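Local coordinates for glucose 1-dehydrogenase (Haloferax mediterranei, PDB 2B5W), which catalyses the zinc-dependent oxidation of D-glucose to D-glucono-1,5-lactone, and of several other aldoses, with NADP+ preferred over NAD+ as electron acceptor, at residues A[327-332]-A[345-350]; A[32-37]-A[351-356]. The protein carries 1 engineered substitution. One frame throughout, in Å; residues are numbered along the deposited sequence.

Interaction 1: residues A[327-332]-A[345-350]; sequences LVTGVH and DTTIKT. With K (potassium ion), chain D.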
loop_
_atom_site.group_PDB
_atom_site.type_symbol
_atom_site.label_atom_id
_atom_site.label_comp_id
_atom_site.label_asym_id
_atom_site.label_seq_id
_atom_site.Cartn_x
_atom_site.Cartn_y
_atom_site.Cartn_z
ATOM N N LEU A 327 -26.258 17.310 0.124
ATOM C CA LEU A 327 -25.595 16.457 1.087
ATOM C C LEU A 327 -26.130 16.632 2.494
ATOM O O LEU A 327 -26.330 15.648 3.204
ATOM C CB LEU A 327 -24.079 16.742 1.072
ATOM C CG LEU A 327 -23.243 15.847 2.015
ATOM C CD1 LEU A 327 -23.022 14.498 1.418
ATOM C CD2 LEU A 327 -21.899 16.547 2.336
ATOM N N VAL A 328 -26.306 17.888 2.886
ATOM C CA VAL A 328 -26.726 18.247 4.249
ATOM C C VAL A 328 -28.262 18.270 4.295
ATOM O O VAL A 328 -28.929 19.230 3.883
ATOM C CB VAL A 328 -26.090 19.560 4.717
ATOM C CG1 VAL A 328 -26.522 19.835 6.164
ATOM C CG2 VAL A 328 -24.579 19.458 4.651
ATOM N N THR A 329 -28.795 17.165 4.781
ATOM C CA THR A 329 -30.233 16.951 4.758
ATOM C C THR A 329 -30.933 17.535 5.951
ATOM O O THR A 329 -32.162 17.713 5.911
ATOM C CB THR A 329 -30.568 15.471 4.580
ATOM O OG1 THR A 329 -29.857 14.670 5.507
ATOM C CG2 THR A 329 -30.137 14.932 3.213
ATOM N N GLY A 330 -30.189 17.875 7.002
ATOM C CA GLY A 330 -30.794 18.545 8.141
ATOM C C GLY A 330 -29.806 19.144 9.111
ATOM O O GLY A 330 -28.906 18.445 9.544
ATOM N N VAL A 331 -29.984 20.414 9.432
ATOM C CA VAL A 331 -29.300 21.061 10.518
ATOM C C VAL A 331 -30.391 21.363 11.551
ATOM O O VAL A 331 -31.404 21.998 11.235
ATOM C CB VAL A 331 -28.584 22.323 10.094
ATOM C CG1 VAL A 331 -27.867 22.908 11.280
ATOM C CG2 VAL A 331 -27.534 21.986 9.006
ATOM N N HIS A 332 -30.194 20.856 12.749
ATOM C CA HIS A 332 -31.205 20.878 13.790
ATOM C C HIS A 332 -30.746 21.696 14.948
ATOM O O HIS A 332 -29.645 21.498 15.475
ATOM C CB HIS A 332 -31.493 19.463 14.223
ATOM C CG HIS A 332 -32.062 18.642 13.120
ATOM N ND1 HIS A 332 -31.291 17.834 12.307
ATOM C CD2 HIS A 332 -33.324 18.572 12.637
ATOM C CE1 HIS A 332 -32.071 17.270 11.398
ATOM N NE2 HIS A 332 -33.303 17.709 11.568
ATOM N N ASP A 345 -32.666 6.134 5.096
ATOM C CA ASP A 345 -32.053 6.348 3.788
ATOM C C ASP A 345 -32.118 7.794 3.303
ATOM O O ASP A 345 -31.262 8.211 2.519
ATOM C CB ASP A 345 -32.676 5.444 2.722
ATOM C CG ASP A 345 -32.365 3.992 2.922
ATOM O OD1 ASP A 345 -31.532 3.642 3.801
ATOM O OD2 ASP A 345 -32.944 3.118 2.230
ATOM N N THR A 346 -33.148 8.556 3.699
ATOM C CA THR A 346 -33.220 9.959 3.295
ATOM C C THR A 346 -32.371 10.920 4.121
ATOM O O THR A 346 -32.376 12.138 3.837
ATOM C CB THR A 346 -34.653 10.475 3.320
ATOM O OG1 THR A 346 -35.196 10.316 4.631
ATOM C CG2 THR A 346 -35.523 9.682 2.397
ATOM N N THR A 347 -31.698 10.392 5.153
ATOM C CA THR A 347 -30.807 11.186 6.000
ATOM C C THR A 347 -29.424 10.944 5.485
ATOM O O THR A 347 -28.987 9.821 5.425
ATOM C CB THR A 347 -30.929 10.753 7.448
ATOM O OG1 THR A 347 -32.300 10.912 7.873
ATOM C CG2 THR A 347 -30.165 11.680 8.343
ATOM N N ILE A 348 -28.749 11.990 5.022
ATOM C CA ILE A 348 -27.395 11.801 4.510
ATOM C C ILE A 348 -26.412 12.395 5.517
ATOM O O ILE A 348 -25.744 11.656 6.214
ATOM C CB ILE A 348 -27.235 12.387 3.122
ATOM C CG1 ILE A 348 -28.210 11.694 2.164
ATOM C CG2 ILE A 348 -25.774 12.220 2.652
ATOM C CD1 ILE A 348 -28.235 12.289 0.798
ATOM N N LYS A 349 -26.322 13.710 5.578
ATOM C CA LYS A 349 -25.512 14.380 6.577
ATOM C C LYS A 349 -26.337 15.359 7.401
ATOM O O LYS A 349 -27.057 16.162 6.838
ATOM C CB LYS A 349 -24.391 15.165 5.897
ATOM C CG LYS A 349 -23.458 15.846 6.841
ATOM C CD LYS A 349 -22.639 14.775 7.550
ATOM C CE LYS A 349 -21.609 15.325 8.441
ATOM N NZ LYS A 349 -20.928 14.170 9.066
ATOM N N THR A 350 -26.168 15.298 8.713
ATOM C CA THR A 350 -26.866 16.179 9.644
ATOM C C THR A 350 -25.896 16.822 10.575
ATOM O O THR A 350 -24.764 16.381 10.696
ATOM C CB THR A 350 -27.867 15.420 10.490
ATOM O OG1 THR A 350 -27.185 14.444 11.285
ATOM C CG2 THR A 350 -28.882 14.628 9.642
HETATM K K K D . -28.436 7.244 5.952
#
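A parallel pair of strands in the mixed sheet begins here, where L327, the last residue of helix 321-327, and V328 meet K349. Two bridges, V328 with K349 and G330 with T350, differ by one residue in register, the mark of a beta bulge. K349 bonds through its N and O to the residues flanking V328, the pattern of a parallel bridge: K349 N donates to L327 O at 3.1 Å, and K349 O accepts from T329 N at 2.9 Å. With its hydroxyl set between the backbone N and the carbonyl carbon (chi1 50°), T329 OG1 receives I348 N at 2.9 Å in a fairly straight bond (165°), while T329 CG2 lies 3.9 Å from I348 CB. I348 CG2 meets L327 CD1 at 3.8 Å, the two side chains crossing at about a right angle. T347 O binds a potassium ion at 2.7 Å, together with D344 O. K349 runs alongside L327, and its NZ forms a salt bridge with E64 and a hydrogen bond with V37 O. The threonine hydroxyl thus satisfies a loop amide just before strand pairing starts, while the lysine side chain, about 5 Å from the catalytic zinc, is likely to steady the zinc ligand E64.

Interaction 2: residues A[32-37]-A[351-356]; sequences TLRVGV and AIEFST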
loop_
_atom_site.group_PDB
_atom_site.type_symbol
_atom_site.label_atom_id
_atom_site.label_comp_id
_atom_site.label_asym_id
_atom_site.label_seq_id
_atom_site.Cartn_x
_atom_site.Cartn_y
_atom_site.Cartn_z
ATOM N N THR A 32 -19.370 26.674 20.750
ATOM C CA THR A 32 -19.774 25.767 19.671
ATOM C C THR A 32 -20.834 26.378 18.776
ATOM O O THR A 32 -21.831 26.924 19.259
ATOM C CB THR A 32 -20.281 24.473 20.270
ATOM O OG1 THR A 32 -19.254 23.962 21.132
ATOM C CG2 THR A 32 -20.536 23.438 19.214
ATOM N N LEU A 33 -20.611 26.303 17.462
ATOM C CA LEU A 33 -21.598 26.761 16.471
ATOM C C LEU A 33 -22.412 25.538 16.036
ATOM O O LEU A 33 -23.585 25.441 16.349
ATOM C CB LEU A 33 -20.928 27.448 15.272
ATOM C CG LEU A 33 -20.234 28.746 15.641
ATOM C CD1 LEU A 33 -19.282 29.118 14.522
ATOM C CD2 LEU A 33 -21.217 29.856 15.860
ATOM N N ARG A 34 -21.786 24.594 15.318
ATOM C CA ARG A 34 -22.446 23.378 14.820
ATOM C C ARG A 34 -21.549 22.177 14.968
ATOM O O ARG A 34 -20.329 22.300 14.885
ATOM C CB ARG A 34 -22.828 23.531 13.342
ATOM C CG ARG A 34 -23.940 24.541 13.112
ATOM C CD ARG A 34 -24.097 24.909 11.640
ATOM N NE ARG A 34 -25.293 25.720 11.476
ATOM C CZ ARG A 34 -25.933 25.834 10.347
ATOM N NH1 ARG A 34 -25.451 25.289 9.244
ATOM N NH2 ARG A 34 -27.076 26.542 10.307
ATOM N N VAL A 35 -22.139 21.008 15.181
ATOM C CA VAL A 35 -21.402 19.755 15.260
ATOM C C VAL A 35 -22.106 18.738 14.393
ATOM O O VAL A 35 -23.315 18.528 14.506
ATOM C CB VAL A 35 -21.288 19.220 16.703
ATOM C CG1 VAL A 35 -20.407 18.000 16.740
ATOM C CG2 VAL A 35 -20.791 20.287 17.622
ATOM N N GLY A 36 -21.383 18.147 13.462
ATOM C CA GLY A 36 -21.900 17.130 12.594
ATOM C C GLY A 36 -22.039 15.771 13.236
ATOM O O GLY A 36 -21.474 15.492 14.288
ATOM N N VAL A 37 -22.836 14.930 12.591
ATOM C CA VAL A 37 -23.052 13.541 12.981
ATOM C C VAL A 37 -22.627 12.662 11.805
ATOM O O VAL A 37 -22.875 12.980 10.650
ATOM C CB VAL A 37 -24.520 13.328 13.301
ATOM C CG1 VAL A 37 -24.823 11.861 13.593
ATOM C CG2 VAL A 37 -24.964 14.208 14.476
ATOM N N ALA A 351 -26.351 17.874 11.221
ATOM C CA ALA A 351 -25.611 18.540 12.263
ATOM C C ALA A 351 -26.585 19.106 13.277
ATOM O O ALA A 351 -27.756 19.266 12.985
ATOM C CB ALA A 351 -24.761 19.674 11.701
ATOM N N ILE A 352 -26.058 19.431 14.454
ATOM C CA ILE A 352 -26.767 20.140 15.503
ATOM C C ILE A 352 -26.165 21.522 15.666
ATOM O O ILE A 352 -24.960 21.668 15.798
ATOM C CB ILE A 352 -26.675 19.388 16.831
ATOM C CG1 ILE A 352 -27.314 17.996 16.665
ATOM C CG2 ILE A 352 -27.379 20.186 17.947
ATOM C CD1 ILE A 352 -26.973 17.008 17.764
ATOM N N GLU A 353 -27.022 22.529 15.684
ATOM C CA GLU A 353 -26.631 23.908 15.864
ATOM C C GLU A 353 -26.807 24.304 17.323
ATOM O O GLU A 353 -27.936 24.334 17.826
ATOM C CB GLU A 353 -27.454 24.826 14.971
ATOM C CG GLU A 353 -27.077 26.300 15.122
ATOM C CD GLU A 353 -27.666 27.139 14.046
ATOM O OE1 GLU A 353 -28.821 27.564 14.202
ATOM O OE2 GLU A 353 -26.946 27.406 13.067
ATOM N N PHE A 354 -25.710 24.636 17.958
ATOM C CA PHE A 354 -25.674 25.145 19.333
ATOM C C PHE A 354 -25.828 26.659 19.444
ATOM O O PHE A 354 -26.388 27.181 20.423
ATOM C CB PHE A 354 -24.393 24.687 20.031
ATOM C CG PHE A 354 -24.414 23.237 20.388
ATOM C CD1 PHE A 354 -24.188 22.273 19.425
ATOM C CD2 PHE A 354 -24.697 22.836 21.679
ATOM C CE1 PHE A 354 -24.255 20.923 19.750
ATOM C CE2 PHE A 354 -24.767 21.477 21.992
ATOM C CZ PHE A 354 -24.556 20.548 21.022
ATOM N N SER A 355 -25.331 27.369 18.433
ATOM C CA SER A 355 -25.373 28.820 18.411
ATOM C C SER A 355 -25.043 29.323 17.021
ATOM O O SER A 355 -24.541 28.572 16.186
ATOM C CB SER A 355 -24.389 29.387 19.419
ATOM O OG SER A 355 -23.030 29.328 18.967
ATOM N N THR A 356 -25.372 30.583 16.780
ATOM C CA THR A 356 -25.008 31.277 15.558
ATOM C C THR A 356 -23.871 32.248 15.839
ATOM O O THR A 356 -23.583 32.607 16.983
ATOM C CB THR A 356 -26.218 32.046 14.986
ATOM O OG1 THR A 356 -26.675 32.961 15.968
ATOM C CG2 THR A 356 -27.440 31.156 14.757
#
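R34 and E353 are cross-strand neighbours on one face of the sheet, a non-hydrogen-bonded pair in the antiparallel ladder of strands 27-37 and 349-353, which joins the GroES-like part of the chain to its C-terminal strand. The guanidinium approaches side-on: R34 NE, at 2.8 Å, and R34 NH2, at 2.9 Å, both grip E353 OE2. That oxygen lies within 5° of the guanidinium plane, yet both nitrogens reach it from one face of the carboxylate, the two planes being 40° apart. R34 NH1 hydrogen-bonds to E144 O. Replacing the arginine by an alanine here takes away all these donors and would probably leave the E353 carboxylate without its charge partner and E144 O without this hydrogen bond. Next along the ladder, V35 and I352 exchange backbone bonds, V35 N to I352 O at 3.0 Å and I352 N to V35 O at 2.9 Å. Beyond the regular pairing, the F354 side chain lies beside T32, pointing the same way, with F354 CD1 3.8 Å from T32 CG2; its CE1 meets V35 CG2 obliquely. L33 and R34 form a classic beta bulge opposite V66. The S355 hydroxyl closes this end, S355 OG donating to T32 O at 2.7 Å, tilted 34° from the carbonyl plane.

In the fold
Strand 349-353 is common to both contacts: interaction 1 pairs its start in parallel with strand 328-333, and interaction 2 pairs it antiparallel with strand 27-37, placing it between these two neighbours in the mixed sheet. Both are partly buried, but six of eleven touching residues are buried in interaction 2 against three of ten in interaction 1, whose T329 and T346 are exposed. The chemistry differs too: a side-chain hydroxyl and a bulge at the helix-to-strand turn, against a longer ladder with a salt bridge. Their centres lie about 13 Å apart, joined by a probable hydrogen bond from E353 N to H332 O, while V331 CG1 packs on R34 CZ, 3.6 Å away.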